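Local coordinates for delta (Bacillus subtilis, PDB 3ZH9), which probably serves in the clamp-loader complex as the wrench that opens the beta sliding clamp so that it can be loaded onto primed DNA, at residues R34-Q37 and T38-Q42; S50-L54 and E55-L59; N179-L182 and S183-F186; R297-E301 and E302-L306; K325-L328 and L329-F332. One frame throughout, in Å; residues are numbered along the deposited sequence.

Contact 1. Residues R34-Q37 and T38-Q42; sequences RIRQ and TVVDQ
Thr-38 turns its hydroxyl back onto the carbonyl of Arg-34 in a local contact over the last turn of helix 25-39, in the N-terminal region of the chain. The bond is short, 2.7 Å from Thr-38 OG1 to Arg-34 O, and the hydroxyl sits 23° off the carbonyl plane. With chi1 at -53°, OG1 lies beside its own backbone N, on the side where that carbonyl can be reached. The amide Thr-38 N reaches the same oxygen only weakly, at 3.1 Å, which leaves the hydroxyl as the stronger grip. A valine in place of Thr-38 would probably leave the Arg-34 carbonyl with just this weak amide bond from the residue. Next along the helix, Val-39 N bonds to Ile-35 O at 3.0 Å. The final turn closes with Val-40 N to Arg-36 O, 2.8 Å long, after which Val-40 leaves helical geometry. In this P-loop-NTPase-like region the helix packs on the parallel sheet, and Ile-35 and Val-39 both touch Leu-77 and Val-114. Their side chains run side by side, with Ile-35 CG2 4.2 Å from Val-39 CG1. Arg-36 and Val-40 pair likewise, CG of the arginine lying 4.1 Å from Val-40 CG2.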
loop_
_atom_site.group_PDB
_atom_site.type_symbol
_atom_site.label_atom_id
_atom_site.label_comp_id
_atom_site.label_asym_id
_atom_site.label_seq_id
_atom_site.Cartn_x
_atom_site.Cartn_y
_atom_site.Cartn_z
ATOM N N ARG A 34 -7.723 6.846 12.536
ATOM C CA ARG A 34 -7.424 7.970 13.421
ATOM C C ARG A 34 -8.647 8.864 13.590
ATOM O O ARG A 34 -8.848 9.466 14.648
ATOM C CB ARG A 34 -6.223 8.777 12.913
ATOM C CG ARG A 34 -4.868 8.119 13.224
ATOM C CD ARG A 34 -3.750 8.683 12.337
ATOM N NE ARG A 34 -2.499 7.950 12.519
ATOM C CZ ARG A 34 -1.432 8.412 13.166
ATOM N NH1 ARG A 34 -1.442 9.630 13.703
ATOM N NH2 ARG A 34 -0.343 7.658 13.266
ATOM N N ILE A 35 -9.474 8.959 12.559
ATOM C CA ILE A 35 -10.635 9.832 12.682
ATOM C C ILE A 35 -11.633 9.179 13.624
ATOM O O ILE A 35 -12.253 9.851 14.432
ATOM C CB ILE A 35 -11.302 10.136 11.340
ATOM C CG1 ILE A 35 -10.431 11.086 10.512
ATOM C CG2 ILE A 35 -12.687 10.755 11.571
ATOM C CD1 ILE A 35 -10.849 11.178 9.036
ATOM N N ARG A 36 -11.756 7.859 13.513
ATOM C CA ARG A 36 -12.626 7.066 14.377
ATOM C C ARG A 36 -12.208 7.172 15.843
ATOM O O ARG A 36 -13.035 7.441 16.715
ATOM C CB ARG A 36 -12.602 5.607 13.927
ATOM C CG ARG A 36 -13.513 4.677 14.712
ATOM C CD ARG A 36 -13.273 3.235 14.283
ATOM N NE ARG A 36 -13.123 3.126 12.832
ATOM C CZ ARG A 36 -12.866 1.993 12.183
ATOM N NH1 ARG A 36 -12.732 0.857 12.856
ATOM N NH2 ARG A 36 -12.746 1.997 10.862
ATOM N N GLN A 37 -10.921 6.963 16.106
ATOM C CA GLN A 37 -10.365 7.106 17.451
ATOM C C GLN A 37 -10.624 8.500 18.000
ATOM O O GLN A 37 -10.712 8.699 19.210
ATOM C CB GLN A 37 -8.849 6.845 17.436
ATOM C CG GLN A 37 -8.494 5.379 17.279
ATOM C CD GLN A 37 -7.016 5.134 16.974
ATOM O OE1 GLN A 37 -6.209 6.065 16.882
ATOM N NE2 GLN A 37 -6.659 3.863 16.817
ATOM N N THR A 38 -10.724 9.475 17.104
ATOM C CA THR A 38 -10.995 10.844 17.527
ATOM C C THR A 38 -12.482 11.099 17.869
ATOM O O THR A 38 -12.779 11.760 18.858
ATOM C CB THR A 38 -10.509 11.877 16.479
ATOM O OG1 THR A 38 -9.133 11.636 16.157
ATOM C CG2 THR A 38 -10.632 13.275 17.025
ATOM N N VAL A 39 -13.416 10.590 17.067
ATOM C CA VAL A 39 -14.818 10.976 17.274
ATOM C C VAL A 39 -15.677 9.924 17.983
ATOM O O VAL A 39 -16.634 10.266 18.665
ATOM C CB VAL A 39 -15.521 11.424 15.954
ATOM C CG1 VAL A 39 -14.549 12.115 15.038
ATOM C CG2 VAL A 39 -16.123 10.247 15.247
ATOM N N VAL A 40 -15.342 8.650 17.819
ATOM C CA VAL A 40 -16.177 7.570 18.339
ATOM C C VAL A 40 -15.720 7.069 19.709
ATOM O O VAL A 40 -14.520 6.933 19.966
ATOM C CB VAL A 40 -16.239 6.374 17.360
ATOM C CG1 VAL A 40 -17.146 5.288 17.900
ATOM C CG2 VAL A 40 -16.722 6.824 16.000
ATOM N N ASP A 41 -16.693 6.813 20.585
ATOM C CA ASP A 41 -16.448 6.217 21.895
ATOM C C ASP A 41 -16.935 4.780 21.850
ATOM O O ASP A 41 -18.052 4.510 21.409
ATOM C CB ASP A 41 -17.203 6.973 22.991
ATOM C CG ASP A 41 -16.952 8.475 22.952
ATOM O OD1 ASP A 41 -15.889 8.921 23.441
ATOM O OD2 ASP A 41 -17.828 9.211 22.446
ATOM N N GLN A 42 -16.107 3.852 22.305
ATOM C CA GLN A 42 -16.454 2.443 22.178
ATOM C C GLN A 42 -17.805 2.090 22.801
ATOM O O GLN A 42 -18.491 1.189 22.318
ATOM C CB GLN A 42 -15.338 1.556 22.736
ATOM C CG GLN A 42 -14.132 1.447 21.814
ATOM C CD GLN A 42 -14.435 0.661 20.551
ATOM O OE1 GLN A 42 -14.842 -0.502 20.613
ATOM N NE2 GLN A 42 -14.242 1.294 19.394
#

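Contact 2. Residues S50-L54 and E55-L59; sequences SVFDL and EEDPL
Strand 49-53 ends at Asp-53, and the chain folds back over residues 54-57 before helix 59-66, with Pro-58 at the N-cap position. The carbonyl of Asp-53 holds this turn through two amides, one three and one four residues on: Glu-56 N binds Asp-53 O at 2.9 Å and Asp-57 N binds it at 2.7 Å.

Two carboxylates complete the turn, one from each segment. Asp-57 OD2 accepts from Asp-53 N at 2.8 Å, and the N-H points almost straight at it (173°); the oxygen is met on its anti side, the donor tilted well out of the carboxylate plane. Asp-57 thus returns a side-chain bond to the residue whose carbonyl holds its amide, while its CB lies at the edge of the Phe-52 ring. Asp-53 CG stands anti to the backbone N (chi1 -175°), which carries OD1 forward to Glu-55 N, 2.9 Å away, in an Asx turn; this amide arrives from above the carboxylate plane. Leu-54 CD2 meets Leu-59 CD1 at 4.0 Å, joining the strand end to the start of the helix. Leu-54 O is bound by His-97 NE2.

Four acidic residues crowd this short turn, with Asp-53 OD1 5.1 Å from Glu-55 OE2. Backbone N-H groups meet Asp-53 OD1 and Asp-57 OD2, and would probably offset part of the mutual repulsion.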
loop_
_atom_site.group_PDB
_atom_site.type_symbol
_atom_site.label_atom_id
_atom_site.label_comp_id
_atom_site.label_asym_id
_atom_site.label_seq_id
_atom_site.Cartn_x
_atom_site.Cartn_y
_atom_site.Cartn_z
ATOM N N SER A 50 -21.266 4.579 11.430
ATOM C CA SER A 50 -21.904 3.860 10.333
ATOM C C SER A 50 -20.963 3.815 9.150
ATOM O O SER A 50 -20.308 4.811 8.823
ATOM C CB SER A 50 -23.214 4.524 9.909
ATOM O OG SER A 50 -23.949 4.955 11.033
ATOM N N VAL A 51 -20.904 2.653 8.511
ATOM C CA VAL A 51 -20.099 2.464 7.320
ATOM C C VAL A 51 -20.961 1.990 6.153
ATOM O O VAL A 51 -21.713 1.014 6.266
ATOM C CB VAL A 51 -19.020 1.417 7.561
ATOM C CG1 VAL A 51 -18.142 1.282 6.325
ATOM C CG2 VAL A 51 -18.211 1.778 8.795
ATOM N N PHE A 52 -20.858 2.683 5.031
ATOM C CA PHE A 52 -21.577 2.276 3.833
ATOM C C PHE A 52 -20.604 2.016 2.686
ATOM O O PHE A 52 -19.513 2.582 2.650
ATOM C CB PHE A 52 -22.593 3.352 3.433
ATOM C CG PHE A 52 -23.621 3.645 4.501
ATOM C CD1 PHE A 52 -23.338 4.536 5.535
ATOM C CD2 PHE A 52 -24.866 3.025 4.472
ATOM C CE1 PHE A 52 -24.274 4.807 6.515
ATOM C CE2 PHE A 52 -25.812 3.293 5.454
ATOM C CZ PHE A 52 -25.516 4.186 6.477
ATOM N N ASP A 53 -21.005 1.158 1.751
ATOM C CA ASP A 53 -20.228 0.907 0.536
ATOM C C ASP A 53 -21.135 1.185 -0.664
ATOM O O ASP A 53 -22.104 0.468 -0.899
ATOM C CB ASP A 53 -19.713 -0.540 0.534
ATOM C CG ASP A 53 -18.792 -0.847 -0.639
ATOM O OD1 ASP A 53 -18.839 -0.131 -1.666
ATOM O OD2 ASP A 53 -18.024 -1.825 -0.531
ATOM N N LEU A 54 -20.831 2.235 -1.417
ATOM C CA LEU A 54 -21.712 2.647 -2.502
ATOM C C LEU A 54 -21.746 1.655 -3.673
ATOM O O LEU A 54 -22.502 1.841 -4.628
ATOM C CB LEU A 54 -21.345 4.051 -2.986
ATOM C CG LEU A 54 -21.523 5.135 -1.923
ATOM C CD1 LEU A 54 -21.242 6.522 -2.507
ATOM C CD2 LEU A 54 -22.939 5.063 -1.314
ATOM N N GLU A 55 -20.929 0.610 -3.600
ATOM C CA GLU A 55 -21.024 -0.477 -4.563
ATOM C C GLU A 55 -22.342 -1.223 -4.382
ATOM O O GLU A 55 -22.854 -1.825 -5.325
ATOM C CB GLU A 55 -19.868 -1.463 -4.391
ATOM C CG GLU A 55 -18.487 -0.866 -4.587
ATOM C CD GLU A 55 -18.122 -0.660 -6.048
ATOM O OE1 GLU A 55 -19.029 -0.679 -6.910
ATOM O OE2 GLU A 55 -16.917 -0.483 -6.330
ATOM N N GLU A 56 -22.789 -1.312 -3.134
ATOM C CA GLU A 56 -23.993 -2.057 -2.784
ATOM C C GLU A 56 -25.048 -1.356 -1.925
ATOM O O GLU A 56 -26.143 -1.875 -1.763
ATOM C CB GLU A 56 -23.577 -3.322 -2.054
ATOM C CG GLU A 56 -22.964 -3.044 -0.719
ATOM C CD GLU A 56 -22.321 -4.257 -0.129
ATOM O OE1 GLU A 56 -22.209 -5.260 -0.848
ATOM O OE2 GLU A 56 -21.926 -4.213 1.049
ATOM N N ASP A 57 -24.718 -0.203 -1.359
ATOM C CA ASP A 57 -25.608 0.488 -0.423
ATOM C C ASP A 57 -26.114 1.793 -1.008
ATOM O O ASP A 57 -25.425 2.420 -1.813
ATOM C CB ASP A 57 -24.894 0.778 0.898
ATOM C CG ASP A 57 -24.343 -0.466 1.545
ATOM O OD1 ASP A 57 -24.911 -1.553 1.310
ATOM O OD2 ASP A 57 -23.350 -0.354 2.294
ATOM N N PRO A 58 -27.323 2.208 -0.599
ATOM C CA PRO A 58 -27.932 3.463 -1.057
ATOM C C PRO A 58 -27.316 4.701 -0.399
ATOM O O PRO A 58 -27.102 4.741 0.812
ATOM C CB PRO A 58 -29.396 3.307 -0.651
ATOM C CG PRO A 58 -29.371 2.384 0.513
ATOM C CD PRO A 58 -28.234 1.428 0.257
ATOM N N LEU A 59 -27.048 5.712 -1.213
ATOM C CA LEU A 59 -26.475 6.953 -0.723
ATOM C C LEU A 59 -27.426 7.636 0.252
ATOM O O LEU A 59 -26.997 8.240 1.227
ATOM C CB LEU A 59 -26.147 7.878 -1.900
ATOM C CG LEU A 59 -25.430 9.184 -1.565
ATOM C CD1 LEU A 59 -24.144 8.893 -0.830
ATOM C CD2 LEU A 59 -25.152 9.985 -2.825
#

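Contact 3. Residues N179-L182 and S183-F186; sequences NGHL and SSIF. With SO4 (sulfate ion), chain B.
His-181 and Ser-183 reach the same sulfate from two directions, the imidazole by its edge and the serine by its hydroxyl and amide. The sulfur lies in the plane of the ring, and His-181 ND1 donates to sulfate O2 at 2.9 Å. Ser-183 N gives a second bond, 3.1 Å to O1. Ser-183 OG also approaches O4, but at 2.5 Å this bond is implausibly short and its exact length doubtful. The other ring nitrogen, His-181 NE2, binds Glu-216, which fixes the imidazole from its far side.

His-181 is the N-cap residue of helix 182-195; its carbonyl accepts from Ile-185 N at 2.9 Å. Leu-182 and Ile-185 cross obliquely, CD2 of the leucine 3.8 Å from Ile-185 CD1, and both pack on helix 148-160. Just upstream, Asn-179 closes the preceding helix in a Schellman motif.

The sulfate probably came from the crystallisation liquor. Its position at a helix N-terminus, where amides point outward, is consistent with a site suited to an anion, and the Glu-216 carboxylate would probably favour a protonated imidazole facing it.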
loop_
_atom_site.group_PDB
_atom_site.type_symbol
_atom_site.label_atom_id
_atom_site.label_comp_id
_atom_site.label_asym_id
_atom_site.label_seq_id
_atom_site.Cartn_x
_atom_site.Cartn_y
_atom_site.Cartn_z
ATOM N N ASN A 179 11.372 -3.053 1.251
ATOM C CA ASN A 179 10.943 -3.031 -0.147
ATOM C C ASN A 179 9.882 -1.977 -0.414
ATOM O O ASN A 179 8.980 -2.202 -1.220
ATOM C CB ASN A 179 10.391 -4.397 -0.572
ATOM C CG ASN A 179 10.699 -4.730 -2.035
ATOM O OD1 ASN A 179 11.734 -4.333 -2.565
ATOM N ND2 ASN A 179 9.796 -5.453 -2.688
ATOM N N GLY A 180 9.963 -0.843 0.278
ATOM C CA GLY A 180 9.084 0.272 -0.025
ATOM C C GLY A 180 7.646 0.232 0.491
ATOM O O GLY A 180 6.929 1.213 0.349
ATOM N N HIS A 181 7.204 -0.874 1.082
ATOM C CA HIS A 181 5.828 -0.939 1.610
ATOM C C HIS A 181 5.583 0.094 2.718
ATOM O O HIS A 181 6.301 0.102 3.731
ATOM C CB HIS A 181 5.536 -2.332 2.157
ATOM C CG HIS A 181 5.530 -3.396 1.111
ATOM N ND1 HIS A 181 4.433 -3.652 0.316
ATOM C CD2 HIS A 181 6.494 -4.265 0.717
ATOM C CE1 HIS A 181 4.718 -4.637 -0.520
ATOM N NE2 HIS A 181 5.961 -5.029 -0.294
ATOM N N LEU A 182 4.580 0.955 2.536
ATOM C CA LEU A 182 4.327 2.024 3.506
ATOM C C LEU A 182 3.890 1.458 4.845
ATOM O O LEU A 182 4.285 1.961 5.888
ATOM C CB LEU A 182 3.304 3.053 2.995
ATOM C CG LEU A 182 3.740 3.906 1.790
ATOM C CD1 LEU A 182 2.817 5.125 1.562
ATOM C CD2 LEU A 182 5.195 4.351 1.917
ATOM N N SER A 183 3.087 0.403 4.808
ATOM C CA SER A 183 2.630 -0.246 6.032
ATOM C C SER A 183 3.813 -0.782 6.859
ATOM O O SER A 183 3.801 -0.736 8.089
ATOM C CB SER A 183 1.665 -1.387 5.693
ATOM O OG SER A 183 2.350 -2.454 5.057
ATOM N N SER A 184 4.832 -1.279 6.166
ATOM C CA SER A 184 6.039 -1.783 6.806
ATOM C C SER A 184 6.898 -0.641 7.327
ATOM O O SER A 184 7.453 -0.722 8.423
ATOM C CB SER A 184 6.844 -2.644 5.833
ATOM O OG SER A 184 6.043 -3.698 5.337
ATOM N N ILE A 185 7.003 0.428 6.549
ATOM C CA ILE A 185 7.733 1.600 7.008
ATOM C C ILE A 185 7.082 2.175 8.274
ATOM O O ILE A 185 7.771 2.543 9.213
ATOM C CB ILE A 185 7.805 2.687 5.919
ATOM C CG1 ILE A 185 8.674 2.226 4.752
ATOM C CG2 ILE A 185 8.376 3.974 6.488
ATOM C CD1 ILE A 185 8.336 2.920 3.442
ATOM N N PHE A 186 5.751 2.235 8.291
ATOM C CA PHE A 186 5.036 2.787 9.426
ATOM C C PHE A 186 5.313 1.927 10.653
ATOM O O PHE A 186 5.681 2.410 11.718
ATOM C CB PHE A 186 3.521 2.847 9.140
ATOM C CG PHE A 186 2.724 3.402 10.281
ATOM C CD1 PHE A 186 2.370 2.599 11.355
ATOM C CD2 PHE A 186 2.340 4.737 10.290
ATOM C CE1 PHE A 186 1.624 3.121 12.427
ATOM C CE2 PHE A 186 1.609 5.272 11.352
ATOM C CZ PHE A 186 1.247 4.464 12.425
HETATM S S SO4 B . 1.348 -1.653 1.653
HETATM O O1 SO4 B . 1.543 -0.292 2.154
HETATM O O2 SO4 B . 2.186 -1.846 0.468
HETATM O O3 SO4 B . -0.067 -1.833 1.316
HETATM O O4 SO4 B . 1.729 -2.650 2.654
#

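Contact 4. Residues R297-E301 and E302-L306; sequences RLFSE and EELRL
Glu-301 lays its carboxylate over one face of the Arg-305 guanidinium, the two planes 16° apart and the side chains running the same way. Glu-301 CD stands 3.4 Å from Arg-305 NH2, offset toward the rim. The nearest charged pair, Glu-301 OE2 and Arg-305 NH2, is 3.5 Å apart, but the oxygen is well out of the guanidinium plane, which makes this salt bridge one of charge alone.

Before it, Ser-300 and Glu-303 form the capping box that starts helix 301-319. Glu-303 N donates to Ser-300 OG at 3.1 Å, and Ser-300 N returns a bond to Glu-303 OE1 at 3.0 Å. The serine hydroxyl is held between its backbone N and carbonyl carbon (chi1 66°), facing that amide. Glu-303 OE2 accepts from a water that also donates to Leu-298 O. Beneath the cap, Phe-299 CB packs at 3.6 Å on Leu-304 CG, both residues touching Phe-259 of helix 248-269, the Phe-299 ring edge-to-face.

Reciprocal bonding thus satisfies amides at the helix start, where the carboxylate of Glu-303 would probably interact favourably with the helix dipole.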
loop_
_atom_site.group_PDB
_atom_site.type_symbol
_atom_site.label_atom_id
_atom_site.label_comp_id
_atom_site.label_asym_id
_atom_site.label_seq_id
_atom_site.Cartn_x
_atom_site.Cartn_y
_atom_site.Cartn_z
ATOM N N ARG A 297 15.072 -5.739 -17.851
ATOM C CA ARG A 297 16.114 -5.405 -18.829
ATOM C C ARG A 297 17.219 -6.453 -18.887
ATOM O O ARG A 297 17.915 -6.575 -19.887
ATOM C CB ARG A 297 16.718 -4.019 -18.540
ATOM C CG ARG A 297 15.698 -2.892 -18.648
ATOM C CD ARG A 297 16.308 -1.604 -19.189
ATOM N NE ARG A 297 15.357 -0.957 -20.088
ATOM C CZ ARG A 297 15.602 -0.616 -21.351
ATOM N NH1 ARG A 297 16.797 -0.814 -21.894
ATOM N NH2 ARG A 297 14.642 -0.049 -22.072
ATOM N N LEU A 298 17.376 -7.221 -17.823
ATOM C CA LEU A 298 18.503 -8.133 -17.738
ATOM C C LEU A 298 18.172 -9.539 -18.221
ATOM O O LEU A 298 19.050 -10.392 -18.272
ATOM C CB LEU A 298 19.012 -8.179 -16.301
ATOM C CG LEU A 298 19.282 -6.809 -15.675
ATOM C CD1 LEU A 298 19.798 -6.981 -14.258
ATOM C CD2 LEU A 298 20.273 -6.003 -16.515
ATOM N N PHE A 299 16.906 -9.779 -18.564
ATOM C CA PHE A 299 16.457 -11.079 -19.085
ATOM C C PHE A 299 15.809 -10.954 -20.462
ATOM O O PHE A 299 15.173 -9.938 -20.778
ATOM C CB PHE A 299 15.404 -11.707 -18.169
ATOM C CG PHE A 299 15.905 -12.066 -16.807
ATOM C CD1 PHE A 299 16.517 -13.294 -16.581
ATOM C CD2 PHE A 299 15.761 -11.185 -15.750
ATOM C CE1 PHE A 299 16.969 -13.633 -15.322
ATOM C CE2 PHE A 299 16.208 -11.514 -14.490
ATOM C CZ PHE A 299 16.811 -12.740 -14.271
ATOM N N SER A 300 15.914 -12.008 -21.263
ATOM C CA SER A 300 15.176 -12.042 -22.506
ATOM C C SER A 300 13.795 -12.608 -22.229
ATOM O O SER A 300 13.565 -13.252 -21.213
ATOM C CB SER A 300 15.895 -12.877 -23.564
ATOM O OG SER A 300 15.940 -14.230 -23.170
ATOM N N GLU A 301 12.870 -12.330 -23.131
ATOM C CA GLU A 301 11.525 -12.857 -23.041
ATOM C C GLU A 301 11.593 -14.382 -22.957
ATOM O O GLU A 301 10.911 -15.007 -22.143
ATOM C CB GLU A 301 10.762 -12.416 -24.287
ATOM C CG GLU A 301 9.273 -12.467 -24.188
ATOM C CD GLU A 301 8.604 -12.050 -25.495
ATOM O OE1 GLU A 301 9.107 -12.445 -26.572
ATOM O OE2 GLU A 301 7.580 -11.325 -25.445
ATOM N N GLU A 302 12.433 -14.981 -23.800
ATOM C CA GLU A 302 12.540 -16.437 -23.850
ATOM C C GLU A 302 13.087 -17.036 -22.555
ATOM O O GLU A 302 12.622 -18.081 -22.113
ATOM C CB GLU A 302 13.382 -16.916 -25.051
ATOM C CG GLU A 302 13.626 -18.424 -24.985
ATOM C CD GLU A 302 14.455 -18.984 -26.134
ATOM O OE1 GLU A 302 15.057 -18.197 -26.905
ATOM O OE2 GLU A 302 14.504 -20.228 -26.260
ATOM N N GLU A 303 14.072 -16.389 -21.940
ATOM C CA GLU A 303 14.552 -16.855 -20.634
ATOM C C GLU A 303 13.427 -16.853 -19.599
ATOM O O GLU A 303 13.235 -17.810 -18.848
ATOM C CB GLU A 303 15.653 -15.949 -20.111
ATOM C CG GLU A 303 16.987 -16.066 -20.812
ATOM C CD GLU A 303 18.030 -15.158 -20.163
ATOM O OE1 GLU A 303 18.067 -13.945 -20.492
ATOM O OE2 GLU A 303 18.789 -15.657 -19.299
ATOM N N LEU A 304 12.695 -15.746 -19.555
ATOM C CA LEU A 304 11.655 -15.566 -18.552
ATOM C C LEU A 304 10.576 -16.629 -18.691
ATOM O O LEU A 304 10.113 -17.170 -17.707
ATOM C CB LEU A 304 11.071 -14.150 -18.668
ATOM C CG LEU A 304 12.030 -13.042 -18.207
ATOM C CD1 LEU A 304 11.522 -11.648 -18.585
ATOM C CD2 LEU A 304 12.303 -13.143 -16.674
ATOM N N ARG A 305 10.186 -16.931 -19.926
ATOM C CA ARG A 305 9.213 -17.980 -20.180
ATOM C C ARG A 305 9.705 -19.346 -19.711
ATOM O O ARG A 305 8.942 -20.107 -19.145
ATOM C CB ARG A 305 8.862 -18.044 -21.671
ATOM C CG ARG A 305 8.010 -16.887 -22.139
ATOM C CD ARG A 305 7.998 -16.820 -23.663
ATOM N NE ARG A 305 7.097 -15.785 -24.180
ATOM C CZ ARG A 305 7.068 -15.401 -25.455
ATOM N NH1 ARG A 305 7.912 -15.944 -26.326
ATOM N NH2 ARG A 305 6.216 -14.470 -25.860
ATOM N N LEU A 306 10.971 -19.657 -19.971
ATOM C CA LEU A 306 11.584 -20.901 -19.505
ATOM C C LEU A 306 11.616 -20.942 -17.983
ATOM O O LEU A 306 11.236 -21.941 -17.369
ATOM C CB LEU A 306 13.020 -21.014 -20.031
ATOM C CG LEU A 306 13.113 -21.022 -21.560
ATOM C CD1 LEU A 306 14.559 -20.937 -22.054
ATOM C CD2 LEU A 306 12.408 -22.255 -22.143
HETATM O O HOH W 1 20.062 -13.463 -18.172
#

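Contact 5. Residues K325-L328 and L329-F332; sequences KQLL and LELF
Residues 325-332 form the first two turns of helix 325-338, where regular i to i+4 bonds such as Leu-331 N to Leu-327 O (2.9 Å) tie the two segments together. On one flank Gln-326 NE2 donates to Glu-330 OE2 at 3.1 Å, with an N-H...O angle of 161°. The oxygen lies near the amide plane of Gln-326, but the donor comes from above the carboxylate, and the two planes stand 85° apart. A chi1 of 170° swings Gln-326 CG away from the backbone N, and the extended chain brings NE2 above the carboxylate plane. Glu-330 OE1 lies 3.8 Å from Leu-327 CD1, the leucine and glutamate crossing at about a right angle. Replacing Glu-330 by an alanine would probably cost the Gln-326 amide its acceptor and leave it free to turn. Leu-327 CG also meets Leu-331 CD1 at 4.0 Å. The buried Leu-329 touches helix 248-269, and the buried Phe-332 touches helix 301-319. A neutral amide thus meets the carboxylate, and the bond probably adds directional restraint while leaving the glutamate's charge largely in place.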
loop_
_atom_site.group_PDB
_atom_site.type_symbol
_atom_site.label_atom_id
_atom_site.label_comp_id
_atom_site.label_asym_id
_atom_site.label_seq_id
_atom_site.Cartn_x
_atom_site.Cartn_y
_atom_site.Cartn_z
ATOM N N LYS A 325 12.625 -31.297 -1.460
ATOM C CA LYS A 325 12.223 -29.932 -1.800
ATOM C C LYS A 325 13.390 -28.944 -1.900
ATOM O O LYS A 325 13.491 -28.194 -2.873
ATOM C CB LYS A 325 11.177 -29.410 -0.815
ATOM C CG LYS A 325 9.870 -30.178 -0.829
ATOM C CD LYS A 325 8.819 -29.482 0.026
ATOM C CE LYS A 325 7.484 -30.206 -0.035
ATOM N NZ LYS A 325 7.579 -31.579 0.533
ATOM N N GLN A 326 14.258 -28.930 -0.893
ATOM C CA GLN A 326 15.424 -28.051 -0.919
ATOM C C GLN A 326 16.306 -28.372 -2.118
ATOM O O GLN A 326 16.847 -27.471 -2.763
ATOM C CB GLN A 326 16.242 -28.171 0.369
ATOM C CG GLN A 326 17.594 -27.467 0.300
ATOM C CD GLN A 326 18.280 -27.377 1.648
ATOM O OE1 GLN A 326 17.638 -27.498 2.692
ATOM N NE2 GLN A 326 19.594 -27.157 1.632
ATOM N N LEU A 327 16.450 -29.661 -2.406
ATOM C CA LEU A 327 17.278 -30.107 -3.518
ATOM C C LEU A 327 16.718 -29.613 -4.847
ATOM O O LEU A 327 17.465 -29.133 -5.700
ATOM C CB LEU A 327 17.392 -31.635 -3.541
ATOM C CG LEU A 327 18.105 -32.155 -4.790
ATOM C CD1 LEU A 327 19.576 -31.764 -4.752
ATOM C CD2 LEU A 327 17.931 -33.664 -4.961
ATOM N N LEU A 328 15.406 -29.748 -5.026
ATOM C CA LEU A 328 14.740 -29.194 -6.202
ATOM C C LEU A 328 15.125 -27.727 -6.379
ATOM O O LEU A 328 15.472 -27.295 -7.478
ATOM C CB LEU A 328 13.218 -29.332 -6.085
ATOM C CG LEU A 328 12.625 -30.732 -6.303
ATOM C CD1 LEU A 328 11.129 -30.738 -6.024
ATOM C CD2 LEU A 328 12.908 -31.244 -7.712
ATOM N N LEU A 329 15.085 -26.971 -5.285
ATOM C CA LEU A 329 15.384 -25.546 -5.341
ATOM C C LEU A 329 16.860 -25.300 -5.630
ATOM O O LEU A 329 17.205 -24.401 -6.396
ATOM C CB LEU A 329 14.970 -24.850 -4.043
ATOM C CG LEU A 329 13.746 -23.923 -4.079
ATOM C CD1 LEU A 329 13.379 -23.493 -2.670
ATOM C CD2 LEU A 329 13.966 -22.699 -4.967
ATOM N N GLU A 330 17.726 -26.097 -5.011
ATOM C CA GLU A 330 19.163 -25.996 -5.248
ATOM C C GLU A 330 19.481 -26.181 -6.730
ATOM O O GLU A 330 20.212 -25.387 -7.312
ATOM C CB GLU A 330 19.928 -27.044 -4.422
ATOM C CG GLU A 330 20.210 -26.645 -2.976
ATOM C CD GLU A 330 20.827 -27.785 -2.165
ATOM O OE1 GLU A 330 20.931 -28.911 -2.703
ATOM O OE2 GLU A 330 21.197 -27.551 -0.990
ATOM N N LEU A 331 18.944 -27.246 -7.325
ATOM C CA LEU A 331 19.136 -27.529 -8.749
ATOM C C LEU A 331 18.682 -26.367 -9.634
ATOM O O LEU A 331 19.434 -25.905 -10.495
ATOM C CB LEU A 331 18.400 -28.814 -9.140
ATOM C CG LEU A 331 18.934 -30.081 -8.474
ATOM C CD1 LEU A 331 17.999 -31.260 -8.705
ATOM C CD2 LEU A 331 20.349 -30.394 -8.955
ATOM N N PHE A 332 17.456 -25.898 -9.411
ATOM C CA PHE A 332 16.925 -24.731 -10.120
ATOM C C PHE A 332 17.878 -23.532 -10.071
ATOM O O PHE A 332 18.239 -22.957 -11.106
ATOM C CB PHE A 332 15.567 -24.333 -9.540
ATOM C CG PHE A 332 15.043 -23.014 -10.068
ATOM C CD1 PHE A 332 14.528 -22.918 -11.360
ATOM C CD2 PHE A 332 15.070 -21.873 -9.275
ATOM C CE1 PHE A 332 14.063 -21.701 -11.851
ATOM C CE2 PHE A 332 14.597 -20.650 -9.757
ATOM C CZ PHE A 332 14.091 -20.565 -11.045
#

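How the contacts relate
Contacts 1 and 2 belong to the N-terminal sheet region, their centres about 20 Å apart and nearest atoms about 6 Å apart; strand 76-81 connects them, taking packing from helix 25-39 and pairing with strand 49-53. Contact 3 lies near the middle of the chain, its centre about 8 Å from the chain's centre, and touches contact 1 directly, with Arg-34 NH2 3.6 Å from Phe-186 CE2. Contacts 4 and 5, in the C-terminal domain, are about 21 Å apart between centres, on successive helices 301-319 and 325-338. The sulfate belongs to contact 3, whose centre lies about 29 Å and about 31 Å from those of contacts 4 and 5.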